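Local coordinates for De novo designed protein CA01 (Synthetic construct, PDB 5E6G) that has no known natural function, being a computationally designed, largely helical protein made to create new structure by strategies inspired by evolution, at residues E35-Q40 against E123-L128. Numbering follows the deposited sequence.
Sequences EKILKQ and EFARQL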
ATOM      1  N   GLU A  35       2.267   6.549  -6.720  1.00 36.63           N
ATOM      2  CA  GLU A  35       1.587   7.054  -7.911  1.00 34.39           C
ATOM      3  C   GLU A  35       1.661   6.057  -9.061  1.00 35.51           C
ATOM      4  O   GLU A  35       0.647   5.746  -9.686  1.00 36.68           O
ATOM      5  CB  GLU A  35       2.183   8.392  -8.354  1.00 40.49           C
ATOM      6  CG  GLU A  35       1.482   9.608  -7.774  1.00 53.70           C
ATOM      7  CD  GLU A  35       1.916  10.899  -8.441  1.00 71.99           C
ATOM      8  OE1 GLU A  35       1.333  11.254  -9.488  1.00 81.17           O
ATOM      9  OE2 GLU A  35       2.840  11.559  -7.920  1.00 55.21           O
ATOM     10  N   LYS A  36       2.862   5.559  -9.340  1.00 30.14           N
ATOM     11  CA  LYS A  36       3.052   4.616 -10.437  1.00 48.86           C
ATOM     12  C   LYS A  36       2.440   3.262 -10.084  1.00 40.83           C
ATOM     13  O   LYS A  36       1.893   2.580 -10.948  1.00 49.68           O
ATOM     14  CB  LYS A  36       4.542   4.472 -10.777  1.00 43.01           C
ATOM     15  CG  LYS A  36       5.327   3.553  -9.858  1.00 61.42           C
ATOM     16  CD  LYS A  36       6.757   4.034  -9.676  1.00 65.57           C
ATOM     17  CE  LYS A  36       7.588   3.036  -8.883  1.00 68.89           C
ATOM     18  NZ  LYS A  36       6.820   2.398  -7.776  1.00 36.61           N
ATOM     19  N   ILE A  37       2.522   2.889  -8.808  1.00 47.71           N
ATOM     20  CA  ILE A  37       1.939   1.641  -8.322  1.00 27.97           C
ATOM     21  C   ILE A  37       0.434   1.608  -8.575  1.00 34.30           C
ATOM     22  O   ILE A  37      -0.105   0.598  -9.027  1.00 25.95           O
ATOM     23  CB  ILE A  37       2.214   1.445  -6.810  1.00 34.30           C
ATOM     24  CG1 ILE A  37       3.667   1.026  -6.591  1.00 37.09           C
ATOM     25  CG2 ILE A  37       1.289   0.384  -6.213  1.00 24.00           C
ATOM     26  CD1 ILE A  37       4.120   1.074  -5.137  1.00 32.22           C
ATOM     27  N   LEU A  38      -0.238   2.715  -8.269  1.00 31.49           N
ATOM     28  CA  LEU A  38      -1.673   2.830  -8.504  1.00 33.63           C
ATOM     29  C   LEU A  38      -1.988   2.675  -9.987  1.00 29.05           C
ATOM     30  O   LEU A  38      -3.020   2.119 -10.357  1.00 25.79           O
ATOM     31  CB  LEU A  38      -2.194   4.174  -7.996  1.00 32.19           C
ATOM     32  CG  LEU A  38      -2.373   4.295  -6.482  1.00 28.30           C
ATOM     33  CD1 LEU A  38      -2.329   5.753  -6.053  1.00 37.23           C
ATOM     34  CD2 LEU A  38      -3.680   3.646  -6.047  1.00 23.82           C
ATOM     35  N   LYS A  39      -1.088   3.175 -10.827  1.00 30.12           N
ATOM     36  CA  LYS A  39      -1.249   3.081 -12.272  1.00 45.72           C
ATOM     37  C   LYS A  39      -1.071   1.635 -12.718  1.00 27.63           C
ATOM     38  O   LYS A  39      -1.830   1.128 -13.541  1.00 32.14           O
ATOM     39  CB  LYS A  39      -0.241   3.989 -12.981  1.00 43.62           C
ATOM     40  CG  LYS A  39      -0.799   4.726 -14.188  1.00 59.07           C
ATOM     41  CD  LYS A  39       0.117   5.865 -14.610  1.00 76.04           C
ATOM     42  CE  LYS A  39      -0.028   7.078 -13.699  1.00 65.66           C
ATOM     43  NZ  LYS A  39      -1.343   7.756 -13.876  1.00 65.93           N
ATOM     44  N   GLN A  40      -0.062   0.976 -12.157  1.00 41.46           N
ATOM     45  CA  GLN A  40       0.183  -0.435 -12.425  1.00 36.43           C
ATOM     46  C   GLN A  40      -0.997  -1.289 -11.973  1.00 36.94           C
ATOM     47  O   GLN A  40      -1.421  -2.199 -12.682  1.00 36.01           O
ATOM     48  CB  GLN A  40       1.464  -0.896 -11.725  1.00 37.38           C
ATOM     49  CG  GLN A  40       2.732  -0.287 -12.303  1.00 41.36           C
ATOM     50  CD  GLN A  40       3.967  -0.611 -11.486  1.00 54.17           C
ATOM     51  OE1 GLN A  40       3.886  -0.856 -10.281  1.00 46.81           O
ATOM     52  NE2 GLN A  40       5.123  -0.617 -12.142  1.00 67.31           N
ATOM     53  N   GLU A 123      10.966   0.676  -2.547  1.00 34.21           N
ATOM     54  CA  GLU A 123      10.857  -0.653  -1.948  1.00 37.59           C
ATOM     55  C   GLU A 123       9.789  -0.676  -0.864  1.00 38.50           C
ATOM     56  O   GLU A 123       8.969  -1.593  -0.802  1.00 34.14           O
ATOM     57  CB  GLU A 123      12.195  -1.093  -1.355  1.00 39.61           C
ATOM     58  CG  GLU A 123      13.258  -1.443  -2.381  1.00 54.50           C
ATOM     59  CD  GLU A 123      14.573  -1.841  -1.737  1.00 61.36           C
ATOM     60  OE1 GLU A 123      15.323  -0.940  -1.303  1.00 51.80           O
ATOM     61  OE2 GLU A 123      14.856  -3.055  -1.658  1.00 56.65           O
ATOM     62  N   PHE A 124       9.816   0.339  -0.005  1.00 38.20           N
ATOM     63  CA  PHE A 124       8.830   0.489   1.057  1.00 34.59           C
ATOM     64  C   PHE A 124       7.419   0.483   0.482  1.00 29.32           C
ATOM     65  O   PHE A 124       6.553  -0.254   0.948  1.00 31.77           O
ATOM     66  CB  PHE A 124       9.080   1.786   1.835  1.00 33.13           C
ATOM     67  CG  PHE A 124       8.089   2.034   2.938  1.00 32.39           C
ATOM     68  CD1 PHE A 124       6.884   2.664   2.677  1.00 28.10           C
ATOM     69  CD2 PHE A 124       8.368   1.645   4.237  1.00 31.53           C
ATOM     70  CE1 PHE A 124       5.972   2.893   3.690  1.00 29.77           C
ATOM     71  CE2 PHE A 124       7.459   1.873   5.256  1.00 18.72           C
ATOM     72  CZ  PHE A 124       6.262   2.498   4.981  1.00 24.36           C
ATOM     73  N   ALA A 125       7.199   1.304  -0.538  1.00 27.38           N
ATOM     74  CA  ALA A 125       5.882   1.431  -1.148  1.00 27.36           C
ATOM     75  C   ALA A 125       5.408   0.111  -1.748  1.00 34.79           C
ATOM     76  O   ALA A 125       4.275  -0.308  -1.520  1.00 24.10           O
ATOM     77  CB  ALA A 125       5.899   2.518  -2.213  1.00 36.72           C
ATOM     78  N   ARG A 126       6.278  -0.543  -2.510  1.00 33.37           N
ATOM     79  CA  ARG A 126       5.910  -1.775  -3.201  1.00 26.14           C
ATOM     80  C   ARG A 126       5.592  -2.904  -2.228  1.00 25.01           C
ATOM     81  O   ARG A 126       4.538  -3.531  -2.317  1.00 29.88           O
ATOM     82  CB  ARG A 126       7.027  -2.208  -4.150  1.00 29.27           C
ATOM     83  CG  ARG A 126       7.222  -1.262  -5.316  1.00 44.47           C
ATOM     84  CD  ARG A 126       7.938  -1.923  -6.475  1.00 49.37           C
ATOM     85  NE  ARG A 126       7.928  -1.064  -7.656  1.00 60.60           N
ATOM     86  CZ  ARG A 126       6.891  -0.934  -8.478  1.00 67.48           C
ATOM     87  NH1 ARG A 126       5.769  -1.609  -8.255  1.00 66.86           N
ATOM     88  NH2 ARG A 126       6.974  -0.128  -9.526  1.00 61.82           N
ATOM     89  N   GLN A 127       6.502  -3.154  -1.294  1.00 25.62           N
ATOM     90  CA  GLN A 127       6.327  -4.239  -0.336  1.00 25.40           C
ATOM     91  C   GLN A 127       5.144  -3.993   0.597  1.00 33.32           C
ATOM     92  O   GLN A 127       4.484  -4.936   1.035  1.00 20.37           O
ATOM     93  CB  GLN A 127       7.608  -4.433   0.474  1.00 28.67           C
ATOM     94  CG  GLN A 127       8.751  -5.002  -0.352  1.00 31.13           C
ATOM     95  CD  GLN A 127      10.038  -5.131   0.430  1.00 31.39           C
ATOM     96  OE1 GLN A 127      10.026  -5.397   1.632  1.00 39.69           O
ATOM     97  NE2 GLN A 127      11.163  -4.939  -0.249  1.00 36.36           N
ATOM     98  N   LEU A 128       4.877  -2.726   0.896  1.00 25.09           N
ATOM     99  CA  LEU A 128       3.760  -2.365   1.763  1.00 24.65           C
ATOM    100  C   LEU A 128       2.433  -2.743   1.113  1.00 18.22           C
ATOM    101  O   LEU A 128       1.548  -3.304   1.758  1.00 20.79           O
ATOM    102  CB  LEU A 128       3.791  -0.867   2.079  1.00 20.05           C
ATOM    103  CG  LEU A 128       2.668  -0.318   2.961  1.00 16.93           C
ATOM    104  CD1 LEU A 128       2.798  -0.838   4.384  1.00 23.16           C
ATOM    105  CD2 LEU A 128       2.666   1.204   2.938  1.00 28.06           C
TER
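The guanidinium of Arg126 has Lys36 NZ over one face, toward its rim, with Ile37 CG1 on that same side, while the amide of Gln40 meets its edge, the two planes 36° apart. At that edge, NH1 and NH2 of Arg126 both donate end-on to Gln40 OE1. The bond from Arg126 NH1 to Gln40 OE1 is the shorter and straighter, 2.9 Å, and uses a lone pair in the carbonyl plane. The one from Arg126 NH2 to Gln40 OE1, 3.3 Å, is more bent, its donor tilted from that plane. This double grip should limit rotation of both flat groups. The straight chain of Arg126 (chi3 171°) carries the guanidinium across to helix 24-50, although its CB does not point there. Lys36 NZ lies 3.1 Å from Arg126 NH2 without bonding to it, a like-charge approach probably eased by the lysine's hydrogen bond to Ala33 O and by Glu122, a long, weak ion-pair partner of both cations. Deeper between the helices, Ile37 CD1 packs on Ala125 CB at 3.7 Å. The segments run roughly parallel, axes 10.5 Å apart and crossing at -34°; the contact joins long helix 24-50 to short helix 121-130, whose Phe124 and Leu128 pack on helix 97-115; Leu38 faces helix 54-75.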